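Local atomic coordinates of phosphate transport system protein phoU (Streptococcus pneumoniae, PDB entry 2I0M), a protein that probably plays a role in regulating phosphate uptake, working as a cytoplasmic homodimer that carries bound zinc ions. Residues K124-M129 with R192-I197; F79-M84 with C201-Y206. All coordinates share one frame; numbering follows the deposited sequence.

Interaction 1 (K124-M129 with R192-I197); sequences KLSLSM and RFADYI. With ZN (zinc ion), chain B.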
loop_
_atom_site.group_PDB
_atom_site.type_symbol
_atom_site.label_atom_id
_atom_site.label_comp_id
_atom_site.label_asym_id
_atom_site.label_seq_id
_atom_site.Cartn_x
_atom_site.Cartn_y
_atom_site.Cartn_z
ATOM N N LYS A 124 -11.792 -4.000 -15.414
ATOM C CA LYS A 124 -11.198 -3.797 -16.743
ATOM C C LYS A 124 -10.164 -2.647 -16.745
ATOM O O LYS A 124 -9.116 -2.756 -17.385
ATOM C CB LYS A 124 -12.304 -3.555 -17.808
ATOM C CG LYS A 124 -13.182 -4.803 -18.190
ATOM C CD LYS A 124 -14.489 -4.478 -19.041
ATOM C CE LYS A 124 -15.455 -5.724 -19.164
ATOM N NZ LYS A 124 -17.008 -5.543 -19.451
ATOM N N LEU A 125 -10.454 -1.555 -16.036
ATOM C CA LEU A 125 -9.527 -0.413 -15.969
ATOM C C LEU A 125 -8.293 -0.741 -15.117
ATOM O O LEU A 125 -7.173 -0.348 -15.446
ATOM C CB LEU A 125 -10.229 0.874 -15.495
ATOM C CG LEU A 125 -9.401 2.175 -15.317
ATOM C CD1 LEU A 125 -8.794 2.737 -16.619
ATOM C CD2 LEU A 125 -10.213 3.258 -14.633
ATOM N N SER A 126 -8.498 -1.502 -14.047
ATOM C CA SER A 126 -7.403 -2.030 -13.237
ATOM C C SER A 126 -6.443 -2.880 -14.082
ATOM O O SER A 126 -5.230 -2.659 -14.079
ATOM C CB SER A 126 -7.960 -2.841 -12.060
ATOM O OG SER A 126 -8.601 -1.985 -11.123
ATOM N N LEU A 127 -6.991 -3.850 -14.799
ATOM C CA LEU A 127 -6.188 -4.718 -15.655
ATOM C C LEU A 127 -5.407 -3.935 -16.708
ATOM O O LEU A 127 -4.220 -4.178 -16.896
ATOM C CB LEU A 127 -7.065 -5.752 -16.344
ATOM C CG LEU A 127 -7.653 -6.867 -15.475
ATOM C CD1 LEU A 127 -8.364 -7.883 -16.392
ATOM C CD2 LEU A 127 -6.573 -7.556 -14.660
ATOM N N SER A 128 -6.057 -2.994 -17.384
ATOM C CA SER A 128 -5.401 -2.343 -18.502
ATOM C C SER A 128 -4.309 -1.399 -18.014
ATOM O O SER A 128 -3.302 -1.227 -18.682
ATOM C CB SER A 128 -6.399 -1.655 -19.436
ATOM O OG SER A 128 -6.813 -0.419 -18.916
ATOM N N MET A 129 -4.504 -0.831 -16.831
ATOM C CA MET A 129 -3.477 -0.041 -16.146
ATOM C C MET A 129 -2.200 -0.860 -15.955
ATOM O O MET A 129 -1.106 -0.360 -16.239
ATOM C CB MET A 129 -3.989 0.479 -14.798
ATOM C CG MET A 129 -4.777 1.816 -14.830
ATOM S SD MET A 129 -5.577 2.209 -13.212
ATOM C CE MET A 129 -4.153 2.748 -12.286
ATOM N N ARG A 192 -6.916 -0.949 -3.985
ATOM C CA ARG A 192 -5.516 -1.145 -3.547
ATOM C C ARG A 192 -4.577 -1.605 -4.660
ATOM O O ARG A 192 -3.484 -1.055 -4.816
ATOM C CB ARG A 192 -5.412 -2.146 -2.386
ATOM C CG ARG A 192 -6.130 -1.761 -1.137
ATOM C CD ARG A 192 -5.481 -0.576 -0.473
ATOM N NE ARG A 192 -4.370 -0.980 0.392
ATOM C CZ ARG A 192 -3.106 -1.038 -0.005
ATOM N NH1 ARG A 192 -2.779 -0.701 -1.251
ATOM N NH2 ARG A 192 -2.169 -1.411 0.848
ATOM N N PHE A 193 -4.998 -2.625 -5.405
ATOM C CA PHE A 193 -4.315 -3.084 -6.623
ATOM C C PHE A 193 -3.885 -1.914 -7.491
ATOM O O PHE A 193 -2.721 -1.801 -7.858
ATOM C CB PHE A 193 -5.261 -3.998 -7.413
ATOM C CG PHE A 193 -4.650 -4.654 -8.613
ATOM C CD1 PHE A 193 -3.920 -5.831 -8.487
ATOM C CD2 PHE A 193 -4.869 -4.141 -9.884
ATOM C CE1 PHE A 193 -3.385 -6.473 -9.622
ATOM C CE2 PHE A 193 -4.334 -4.767 -11.021
ATOM C CZ PHE A 193 -3.592 -5.935 -10.883
ATOM N N ALA A 194 -4.835 -1.033 -7.787
ATOM C CA ALA A 194 -4.601 0.112 -8.660
ATOM C C ALA A 194 -3.703 1.176 -8.023
ATOM O O ALA A 194 -2.908 1.815 -8.704
ATOM C CB ALA A 194 -5.928 0.714 -9.118
ATOM N N ASP A 195 -3.826 1.356 -6.718
ATOM C CA ASP A 195 -2.937 2.224 -5.978
ATOM C C ASP A 195 -1.470 1.785 -6.089
ATOM O O ASP A 195 -0.594 2.620 -6.320
ATOM C CB ASP A 195 -3.358 2.274 -4.509
ATOM C CG ASP A 195 -4.356 3.371 -4.216
ATOM O OD1 ASP A 195 -4.495 4.306 -5.042
ATOM O OD2 ASP A 195 -4.998 3.319 -3.127
ATOM N N TYR A 196 -1.194 0.490 -5.907
ATOM C CA TYR A 196 0.183 -0.013 -6.103
ATOM C C TYR A 196 0.751 0.216 -7.512
ATOM O O TYR A 196 1.932 0.529 -7.659
ATOM C CB TYR A 196 0.329 -1.487 -5.705
ATOM C CG TYR A 196 0.267 -1.710 -4.216
ATOM C CD1 TYR A 196 1.246 -1.181 -3.367
ATOM C CD2 TYR A 196 -0.781 -2.438 -3.639
ATOM C CE1 TYR A 196 1.193 -1.372 -1.966
ATOM C CE2 TYR A 196 -0.842 -2.628 -2.247
ATOM C CZ TYR A 196 0.151 -2.102 -1.435
ATOM O OH TYR A 196 0.090 -2.292 -0.075
ATOM N N ILE A 197 -0.082 0.051 -8.538
ATOM C CA ILE A 197 0.298 0.396 -9.922
ATOM C C ILE A 197 0.776 1.848 -10.006
ATOM O O ILE A 197 1.798 2.134 -10.649
ATOM C CB ILE A 197 -0.872 0.165 -10.916
ATOM C CG1 ILE A 197 -1.212 -1.333 -10.985
ATOM C CG2 ILE A 197 -0.534 0.706 -12.299
ATOM C CD1 ILE A 197 -2.523 -1.651 -11.682
HETATM ZN ZN ZN B . -6.963 4.616 -5.465
#

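Interaction 2 (F79-M84 with C201-Y206); sequences FVISIM and CERLVY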
loop_
_atom_site.group_PDB
_atom_site.type_symbol
_atom_site.label_atom_id
_atom_site.label_comp_id
_atom_site.label_asym_id
_atom_site.label_seq_id
_atom_site.Cartn_x
_atom_site.Cartn_y
_atom_site.Cartn_z
ATOM N N PHE A 79 17.944 2.333 -10.622
ATOM C CA PHE A 79 17.299 1.246 -11.330
ATOM C C PHE A 79 17.063 0.056 -10.421
ATOM O O PHE A 79 15.941 -0.350 -10.245
ATOM C CB PHE A 79 18.069 0.816 -12.586
ATOM C CG PHE A 79 17.449 -0.366 -13.273
ATOM C CD1 PHE A 79 16.378 -0.192 -14.149
ATOM C CD2 PHE A 79 17.892 -1.655 -13.005
ATOM C CE1 PHE A 79 15.788 -1.270 -14.774
ATOM C CE2 PHE A 79 17.298 -2.739 -13.610
ATOM C CZ PHE A 79 16.246 -2.552 -14.503
ATOM N N VAL A 80 18.134 -0.496 -9.858
ATOM C CA VAL A 80 18.047 -1.653 -8.965
ATOM C C VAL A 80 17.104 -1.362 -7.764
ATOM O O VAL A 80 16.326 -2.236 -7.355
ATOM C CB VAL A 80 19.461 -2.121 -8.530
ATOM C CG1 VAL A 80 19.396 -3.186 -7.464
ATOM C CG2 VAL A 80 20.241 -2.630 -9.726
ATOM N N ILE A 81 17.154 -0.133 -7.240
ATOM C CA ILE A 81 16.262 0.297 -6.152
ATOM C C ILE A 81 14.801 0.286 -6.615
ATOM O O ILE A 81 13.904 -0.051 -5.855
ATOM C CB ILE A 81 16.642 1.714 -5.620
ATOM C CG1 ILE A 81 18.005 1.686 -4.892
ATOM C CG2 ILE A 81 15.541 2.271 -4.689
ATOM C CD1 ILE A 81 18.533 3.072 -4.442
ATOM N N SER A 82 14.576 0.641 -7.875
ATOM C CA SER A 82 13.242 0.661 -8.456
ATOM C C SER A 82 12.664 -0.744 -8.629
ATOM O O SER A 82 11.480 -0.945 -8.445
ATOM C CB SER A 82 13.260 1.389 -9.804
ATOM O OG SER A 82 13.655 2.737 -9.637
ATOM N N ILE A 83 13.502 -1.700 -9.016
ATOM C CA ILE A 83 13.084 -3.089 -9.163
ATOM C C ILE A 83 12.737 -3.678 -7.780
ATOM O O ILE A 83 11.681 -4.287 -7.613
ATOM C CB ILE A 83 14.165 -3.931 -9.877
ATOM C CG1 ILE A 83 14.419 -3.424 -11.319
ATOM C CG2 ILE A 83 13.838 -5.417 -9.800
ATOM C CD1 ILE A 83 13.356 -3.763 -12.397
ATOM N N MET A 84 13.599 -3.445 -6.790
ATOM C CA MET A 84 13.387 -3.947 -5.426
ATOM C C MET A 84 12.080 -3.442 -4.853
ATOM O O MET A 84 11.288 -4.208 -4.323
ATOM C CB MET A 84 14.526 -3.532 -4.504
ATOM C CG MET A 84 15.809 -4.299 -4.722
ATOM S SD MET A 84 16.920 -4.209 -3.289
ATOM C CE MET A 84 18.499 -4.135 -4.092
ATOM N N CYS A 201 4.424 3.446 -10.998
ATOM C CA CYS A 201 4.507 4.635 -11.846
ATOM C C CYS A 201 5.384 5.758 -11.285
ATOM O O CYS A 201 6.224 6.282 -11.991
ATOM C CB CYS A 201 3.099 5.142 -12.191
ATOM S SG CYS A 201 2.160 4.039 -13.296
ATOM N N GLU A 202 5.185 6.121 -10.016
ATOM C CA GLU A 202 6.005 7.144 -9.342
ATOM C C GLU A 202 7.480 6.752 -9.254
ATOM O O GLU A 202 8.357 7.584 -9.427
ATOM C CB GLU A 202 5.487 7.431 -7.932
ATOM C CG GLU A 202 4.057 7.952 -7.875
ATOM C CD GLU A 202 3.618 8.328 -6.461
ATOM O OE1 GLU A 202 3.186 9.477 -6.261
ATOM O OE2 GLU A 202 3.698 7.473 -5.550
ATOM N N ARG A 203 7.736 5.484 -8.971
ATOM C CA ARG A 203 9.084 4.908 -8.980
ATOM C C ARG A 203 9.750 5.072 -10.348
ATOM O O ARG A 203 10.954 5.299 -10.448
ATOM C CB ARG A 203 8.997 3.411 -8.631
ATOM C CG ARG A 203 10.262 2.806 -8.083
ATOM C CD ARG A 203 10.415 3.030 -6.562
ATOM N NE ARG A 203 11.436 4.033 -6.287
ATOM C CZ ARG A 203 11.965 4.291 -5.096
ATOM N NH1 ARG A 203 11.595 3.611 -4.019
ATOM N NH2 ARG A 203 12.887 5.241 -5.003
ATOM N N LEU A 204 8.948 4.938 -11.397
ATOM C CA LEU A 204 9.408 5.150 -12.769
ATOM C C LEU A 204 9.760 6.629 -13.001
ATOM O O LEU A 204 10.761 6.935 -13.663
ATOM C CB LEU A 204 8.332 4.668 -13.746
ATOM C CG LEU A 204 8.621 3.901 -15.045
ATOM C CD1 LEU A 204 9.945 3.137 -15.009
ATOM C CD2 LEU A 204 7.437 2.948 -15.362
ATOM N N VAL A 205 8.973 7.548 -12.434
ATOM C CA VAL A 205 9.305 8.969 -12.615
ATOM C C VAL A 205 10.601 9.308 -11.870
ATOM O O VAL A 205 11.447 10.015 -12.406
ATOM C CB VAL A 205 8.096 9.970 -12.384
ATOM C CG1 VAL A 205 7.445 9.752 -11.064
ATOM C CG2 VAL A 205 8.544 11.440 -12.485
ATOM N N TYR A 206 10.756 8.749 -10.665
ATOM C CA TYR A 206 11.981 8.834 -9.871
ATOM C C TYR A 206 13.208 8.308 -10.618
ATOM O O TYR A 206 14.317 8.812 -10.450
ATOM C CB TYR A 206 11.795 8.073 -8.549
ATOM C CG TYR A 206 13.058 7.484 -7.970
ATOM C CD1 TYR A 206 13.843 8.205 -7.058
ATOM C CD2 TYR A 206 13.465 6.202 -8.326
ATOM C CE1 TYR A 206 15.020 7.648 -6.518
ATOM C CE2 TYR A 206 14.620 5.641 -7.809
ATOM C CZ TYR A 206 15.387 6.355 -6.902
ATOM O OH TYR A 206 16.533 5.766 -6.411
#

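Interaction 1 (K124-M129 with R192-I197)
The backbone oxygen of S126 is approached by two apolar groups of the facing helix: F193 CE2 lies 3.8 Å from S126 O, near the plane of its ring, and CD1 of I197 is equally close. The contact belongs to the helical bundle of a PhoU domain. Helices 117-136 and 177-209 run in nearly the same direction here, with local axes 9.8 Å apart at closest approach and inclined by 26°. No hydrogen bond crosses between the segments, so the contact rests on van der Waals packing, side chain on side chain and side chain on backbone oxygen. S126 turns its hydroxyl back along its own helix to M122 O, which satisfies OG in a buried setting and leaves CB 4.0 Å from F193 CD2. F193 has CG anti to the backbone N (chi1 -174°), which sends its ring edge toward S126, while V23 and A27 of helix 5-35 also touch the ring. The bend of M129 at its last torsion (chi3 76°) places CE 3.9 Å from A194 O. Its CB meets I197 CD1, and the two side chains cross obliquely. I155 of helix 152-168 packs against both S126 and M129. Next to this apolar seam, the CA-CB bond of D195 leads away from helix 117-136, and its carboxylate binds zinc in a site with E191, D156 and D152; D195 OD1 lies 2.5 Å from the zinc, whereas OD2 stays at 3.3 Å from it.

Interaction 2 (F79-M84 with C201-Y206)
S82 sits in the angle between R203 and Y206: its OG is 3.6 Å from Y206 CE2, near the plane of the ring, while its CA lies 3.7 Å from R203 CG. The two helices are almost exactly antiparallel, at 175° with axes 9.9 Å apart, and join the two PhoU domains of the chain. S82 donates no hydrogen bond across; its OG is paired with R78 O one turn earlier in its own helix. The conformation of R203 decides much of the packing. CG is anti to the backbone N, and further bends at chi2 (84°) and chi3 (-106°) carry the chain forward, toward the C-terminal end of its helix, to Y206 one turn later. As a result, NH2 stands 3.2 Å above the Y206 ring plane, over its centre, while Y206 CD2 lies in the plane of the guanidinium; the charged group therefore meets the ring face with its own edge. I81 covers part of one guanidinium face with CG2, 4.0 Å from R203 NH2. The other I81 branch ends in CD1, 3.9 Å from Y206 OH, and the isoleucine and tyrosine side chains cross at about a right angle. R203 NH1 forms a salt bridge with E60 of the second subunit, which would balance the buried charge from across the dimer. Around the pair, helices 5-35 and 39-66 flank 79-84 through contacts to F79, V80 and I83, whereas helix 142-150 packs on C201 and L204 of helix 177-209.

Overall arrangement
Both interactions use helix 177-209, whose segments 192-197 and 201-206 follow each other closely; the centres of interactions 1 and 2 lie about 17 Å apart, and their segments meet only by adjoining along that helix. Along the chain the order is 79-84, 124-129, 192-197, 201-206, so interaction 1 is bracketed by the two halves of interaction 2. Interaction 1, about 5 Å from the chain centre, lies within the second PhoU domain and pairs helix 177-209 with helix 117-136. Interaction 2, about 16 Å from that centre, pairs it with helix 74-105 of the first. One helix thus contributes to packing within a domain, to zinc binding, to the join between domains and, through residues of both its segments, to the homodimer.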